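Local coordinates for protein mandalate racemase/muconate lactonizing enzyme (Unidentified, PDB 4E4U) that is a putative member of the mandelate racemase/muconate lactonizing enzyme family, and so probably acts on a carboxylate substrate by abstracting its alpha proton, at residues Cys101-Ile104 against Ile105-Ala109; Asp373-Lys376 against Arg377-Tyr381. One frame throughout, in Å; residues are numbered along the deposited sequence.

Interaction 1: Cys101-Ile104 against Ile105-Ala109; sequences CWDI and IGKAA
Ile105 lays its CD1 methyl over one face of the Trp102 indole, a CH-pi contact between successive turns of helix 88-109, in the alpha-plus-beta N-terminal domain of the enolase superfamily. The methyl stands 4.0 Å from the centroid of the six-membered ring and 20° off its normal, shifted toward the rim; its nearest ring atom is CE3 of Trp102, at 3.8 Å. Ile105 holds CG1 beside its own backbone N (chi1 -64°), which carries the CG1-CD1 arm back along the helix toward the indole, while CG2 lies 4.1 Å from both CE3 and CZ3 of the ring. A branched aliphatic beside a broad aromatic suits this buried side, where Leu116 of the second subunit packs on both residues. Four backbone i to i+4 hydrogen bonds link the two turns, the one from Gly106 N to Trp102 O measuring 2.8 Å. Ile104 meets Leu28 and Thr30 of strand 22-30. Asp103 and Lys107, opposite charges four residues apart and so on one side of the helix, form a long salt bridge, OD2 of Asp103 3.9 Å from NZ of Lys107. Leu366 N bonds OD1 and Val37 N bonds OD2, while the extended lysine chain carries NZ to Glu35 O. A water completes the link, donating to Asp103 OD2 at 2.7 Å and accepting from Lys107 NZ at 2.8 Å.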
loop_
_atom_site.group_PDB
_atom_site.type_symbol
_atom_site.label_atom_id
_atom_site.label_comp_id
_atom_site.label_asym_id
_atom_site.label_seq_id
_atom_site.Cartn_x
_atom_site.Cartn_y
_atom_site.Cartn_z
ATOM N N CYS A 101 -2.930 -35.140 25.736
ATOM C CA CYS A 101 -3.893 -34.552 26.667
ATOM C C CYS A 101 -5.311 -34.599 26.101
ATOM O O CYS A 101 -6.243 -34.951 26.819
ATOM C CB CYS A 101 -3.508 -33.114 27.047
ATOM S SG CYS A 101 -2.056 -33.009 28.117
ATOM N N TRP A 102 -5.482 -34.262 24.824
ATOM C CA TRP A 102 -6.806 -34.364 24.203
ATOM C C TRP A 102 -7.338 -35.797 24.199
ATOM O O TRP A 102 -8.534 -36.019 24.394
ATOM C CB TRP A 102 -6.818 -33.779 22.785
ATOM C CG TRP A 102 -6.965 -32.281 22.779
ATOM C CD1 TRP A 102 -5.991 -31.362 22.525
ATOM C CD2 TRP A 102 -8.152 -31.542 23.079
ATOM N NE1 TRP A 102 -6.504 -30.088 22.626
ATOM C CE2 TRP A 102 -7.835 -30.167 22.969
ATOM C CE3 TRP A 102 -9.466 -31.891 23.414
ATOM C CZ2 TRP A 102 -8.775 -29.159 23.184
ATOM C CZ3 TRP A 102 -10.398 -30.892 23.633
ATOM C CH2 TRP A 102 -10.049 -29.543 23.516
ATOM N N ASP A 103 -6.455 -36.761 23.962
ATOM C CA ASP A 103 -6.825 -38.171 24.024
ATOM C C ASP A 103 -7.449 -38.461 25.396
ATOM O O ASP A 103 -8.511 -39.088 25.490
ATOM C CB ASP A 103 -5.573 -39.027 23.788
ATOM C CG ASP A 103 -5.890 -40.463 23.404
ATOM O OD1 ASP A 103 -7.002 -40.756 22.906
ATOM O OD2 ASP A 103 -4.996 -41.316 23.592
ATOM N N ILE A 104 -6.791 -37.993 26.455
ATOM C CA ILE A 104 -7.299 -38.125 27.822
ATOM C C ILE A 104 -8.608 -37.360 28.066
ATOM O O ILE A 104 -9.543 -37.897 28.660
ATOM C CB ILE A 104 -6.207 -37.713 28.837
ATOM C CG1 ILE A 104 -5.109 -38.775 28.861
ATOM C CG2 ILE A 104 -6.789 -37.495 30.229
ATOM C CD1 ILE A 104 -3.813 -38.281 29.439
ATOM N N ILE A 105 -8.683 -36.122 27.587
ATOM C CA ILE A 105 -9.900 -35.323 27.715
ATOM C C ILE A 105 -11.090 -36.065 27.090
ATOM O O ILE A 105 -12.157 -36.175 27.703
ATOM C CB ILE A 105 -9.732 -33.927 27.047
ATOM C CG1 ILE A 105 -8.662 -33.089 27.762
ATOM C CG2 ILE A 105 -11.057 -33.174 27.004
ATOM C CD1 ILE A 105 -8.320 -31.797 27.018
ATOM N N GLY A 106 -10.895 -36.585 25.880
ATOM C CA GLY A 106 -11.946 -37.316 25.191
ATOM C C GLY A 106 -12.331 -38.598 25.913
ATOM O O GLY A 106 -13.516 -38.934 26.032
ATOM N N LYS A 107 -11.337 -39.325 26.411
ATOM C CA LYS A 107 -11.639 -40.551 27.143
ATOM C C LYS A 107 -12.427 -40.248 28.414
ATOM O O LYS A 107 -13.369 -40.966 28.754
ATOM C CB LYS A 107 -10.361 -41.319 27.470
ATOM C CG LYS A 107 -9.736 -42.003 26.258
ATOM C CD LYS A 107 -8.499 -42.798 26.653
ATOM C CE LYS A 107 -7.763 -43.292 25.422
ATOM N NZ LYS A 107 -6.564 -44.094 25.796
ATOM N N ALA A 108 -12.056 -39.178 29.110
ATOM C CA ALA A 108 -12.754 -38.805 30.342
ATOM C C ALA A 108 -14.203 -38.420 30.046
ATOM O O ALA A 108 -15.112 -38.737 30.816
ATOM C CB ALA A 108 -12.023 -37.671 31.052
ATOM N N ALA A 109 -14.415 -37.743 28.918
ATOM C CA ALA A 109 -15.749 -37.310 28.504
ATOM C C ALA A 109 -16.524 -38.410 27.770
ATOM O O ALA A 109 -17.720 -38.261 27.509
ATOM C CB ALA A 109 -15.648 -36.058 27.634
HETATM O O HOH W 1 -4.994 -43.989 23.450
#

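Interaction 2: Asp373-Lys376 against Arg377-Tyr381; sequences DVVK and RHTPY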
loop_
_atom_site.group_PDB
_atom_site.type_symbol
_atom_site.label_atom_id
_atom_site.label_comp_id
_atom_site.label_asym_id
_atom_site.label_seq_id
_atom_site.Cartn_x
_atom_site.Cartn_y
_atom_site.Cartn_z
ATOM N N ASP A 373 3.518 -54.384 22.301
ATOM C CA ASP A 373 4.380 -55.505 21.966
ATOM C C ASP A 373 5.106 -55.240 20.643
ATOM O O ASP A 373 6.298 -55.514 20.513
ATOM C CB ASP A 373 3.581 -56.805 21.921
ATOM C CG ASP A 373 3.022 -57.190 23.279
ATOM O OD1 ASP A 373 3.732 -57.018 24.294
ATOM O OD2 ASP A 373 1.872 -57.665 23.334
ATOM N N VAL A 374 4.394 -54.673 19.675
ATOM C CA VAL A 374 5.006 -54.302 18.403
ATOM C C VAL A 374 6.002 -53.160 18.598
ATOM O O VAL A 374 7.119 -53.204 18.074
ATOM C CB VAL A 374 3.940 -53.923 17.352
ATOM C CG1 VAL A 374 4.595 -53.406 16.075
ATOM C CG2 VAL A 374 3.040 -55.123 17.062
ATOM N N VAL A 375 5.602 -52.144 19.361
ATOM C CA VAL A 375 6.489 -51.028 19.680
ATOM C C VAL A 375 7.805 -51.521 20.284
ATOM O O VAL A 375 8.883 -51.110 19.848
ATOM C CB VAL A 375 5.810 -50.023 20.633
ATOM C CG1 VAL A 375 6.817 -49.009 21.164
ATOM C CG2 VAL A 375 4.669 -49.315 19.923
ATOM N N LYS A 376 7.719 -52.410 21.270
ATOM C CA LYS A 376 8.923 -52.915 21.929
ATOM C C LYS A 376 9.864 -53.637 20.962
ATOM O O LYS A 376 11.085 -53.524 21.077
ATOM C CB LYS A 376 8.568 -53.829 23.104
ATOM C CG LYS A 376 7.883 -53.113 24.261
ATOM C CD LYS A 376 7.443 -54.094 25.341
ATOM C CE LYS A 376 6.372 -53.479 26.233
ATOM N NZ LYS A 376 6.274 -54.179 27.546
ATOM N N ARG A 377 9.297 -54.364 20.003
ATOM C CA ARG A 377 10.101 -55.103 19.035
ATOM C C ARG A 377 10.782 -54.190 18.014
ATOM O O ARG A 377 11.715 -54.613 17.331
ATOM C CB ARG A 377 9.255 -56.157 18.307
ATOM C CG ARG A 377 8.702 -57.259 19.201
ATOM C CD ARG A 377 8.306 -58.492 18.392
ATOM N NE ARG A 377 7.364 -58.179 17.318
ATOM C CZ ARG A 377 6.045 -58.109 17.482
ATOM N NH1 ARG A 377 5.512 -58.312 18.677
ATOM N NH2 ARG A 377 5.257 -57.825 16.453
ATOM N N HIS A 378 10.319 -52.946 17.906
ATOM C CA HIS A 378 10.871 -52.020 16.919
ATOM C C HIS A 378 11.541 -50.810 17.564
ATOM O O HIS A 378 11.674 -49.753 16.950
ATOM C CB HIS A 378 9.791 -51.611 15.908
ATOM C CG HIS A 378 9.289 -52.756 15.090
ATOM N ND1 HIS A 378 9.824 -53.091 13.862
ATOM C CD2 HIS A 378 8.326 -53.679 15.342
ATOM C CE1 HIS A 378 9.198 -54.154 13.388
ATOM N NE2 HIS A 378 8.292 -54.534 14.264
ATOM N N THR A 379 11.963 -50.991 18.810
ATOM C CA THR A 379 12.789 -50.020 19.509
ATOM C C THR A 379 14.012 -50.785 20.012
ATOM O O THR A 379 13.897 -51.953 20.380
ATOM C CB THR A 379 12.035 -49.379 20.698
ATOM O OG1 THR A 379 11.628 -50.396 21.616
ATOM C CG2 THR A 379 10.804 -48.629 20.220
ATOM N N PRO A 380 15.189 -50.140 20.029
ATOM C CA PRO A 380 15.428 -48.740 19.668
ATOM C C PRO A 380 15.770 -48.540 18.193
ATOM O O PRO A 380 16.125 -49.493 17.498
ATOM C CB PRO A 380 16.646 -48.382 20.520
ATOM C CG PRO A 380 17.427 -49.657 20.562
ATOM C CD PRO A 380 16.407 -50.775 20.567
ATOM N N TYR A 381 15.647 -47.303 17.726
ATOM C CA TYR A 381 16.156 -46.919 16.417
ATOM C C TYR A 381 17.674 -46.770 16.525
ATOM O O TYR A 381 18.173 -46.120 17.440
ATOM C CB TYR A 381 15.512 -45.602 15.978
ATOM C CG TYR A 381 16.096 -44.991 14.723
ATOM C CD1 TYR A 381 15.841 -45.543 13.473
ATOM C CD2 TYR A 381 16.883 -43.848 14.784
ATOM C CE1 TYR A 381 16.364 -44.983 12.326
ATOM C CE2 TYR A 381 17.412 -43.276 13.637
ATOM C CZ TYR A 381 17.145 -43.847 12.413
ATOM O OH TYR A 381 17.668 -43.293 11.269
HETATM O O HOH W 2 12.583 -52.441 23.350
#
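Val374 and His378 lie side by side where helix 372-377 gives way to a loop, CG1 of Val374 resting 3.8 Å from CD2 of His378. This is the compact part of the helix C-terminus. The imidazole turns its edge to the backbone, so that Val374 O lies in the ring plane 3.0 Å from CD2 of His378. His378 N bonds to Val375 O at 3.0 Å from well above the carbonyl plane, and makes only a weak bond to Val374 O, as the helical pattern breaks down. Toward solvent the packing is looser. Arg377 bends at chi3 (-55°), folding its guanidinium back so that one face covers CA of Val374 and NH2 comes 3.5 Å from Val374 CG2; its stem packs along the last helical turn, CG 3.2 Å from Asp373 O, while the charged group suits the solvent-facing side. At Thr379 a water bridges the turn, donating to Lys376 O at 2.9 Å and hydrogen-bonding OG1 of Thr379, a small hydroxyl well suited to such a link. The buried valines seat the helix between two elements: Val374 packs on Phe342 and Glu345 of helix 341-345, and Val375 on His9 and Val11 of strand 3-12, while His378 meets Phe342 edge-to-face and pairs through its backbone with Ala12.

In the fold
Interaction 1 precedes interaction 2 along the chain, the first within helix 88-109 and the second at the end of helix 372-377. Their centres are 26 Å apart and their nearest atoms about 13 Å, so they do not touch. What they share is the three-stranded antiparallel sheet of the N-terminal domain: helix 88-109 packs on its middle strand, 22-30, whereas the segment at 373-381 reaches its outer strand, 3-12. The chain between them includes the parallel strands of the barrel-like domain, so its late return to strand 3-12 ties the two domains together. Interaction 1 also faces a second subunit; no other protein chain of the assembly touches interaction 2.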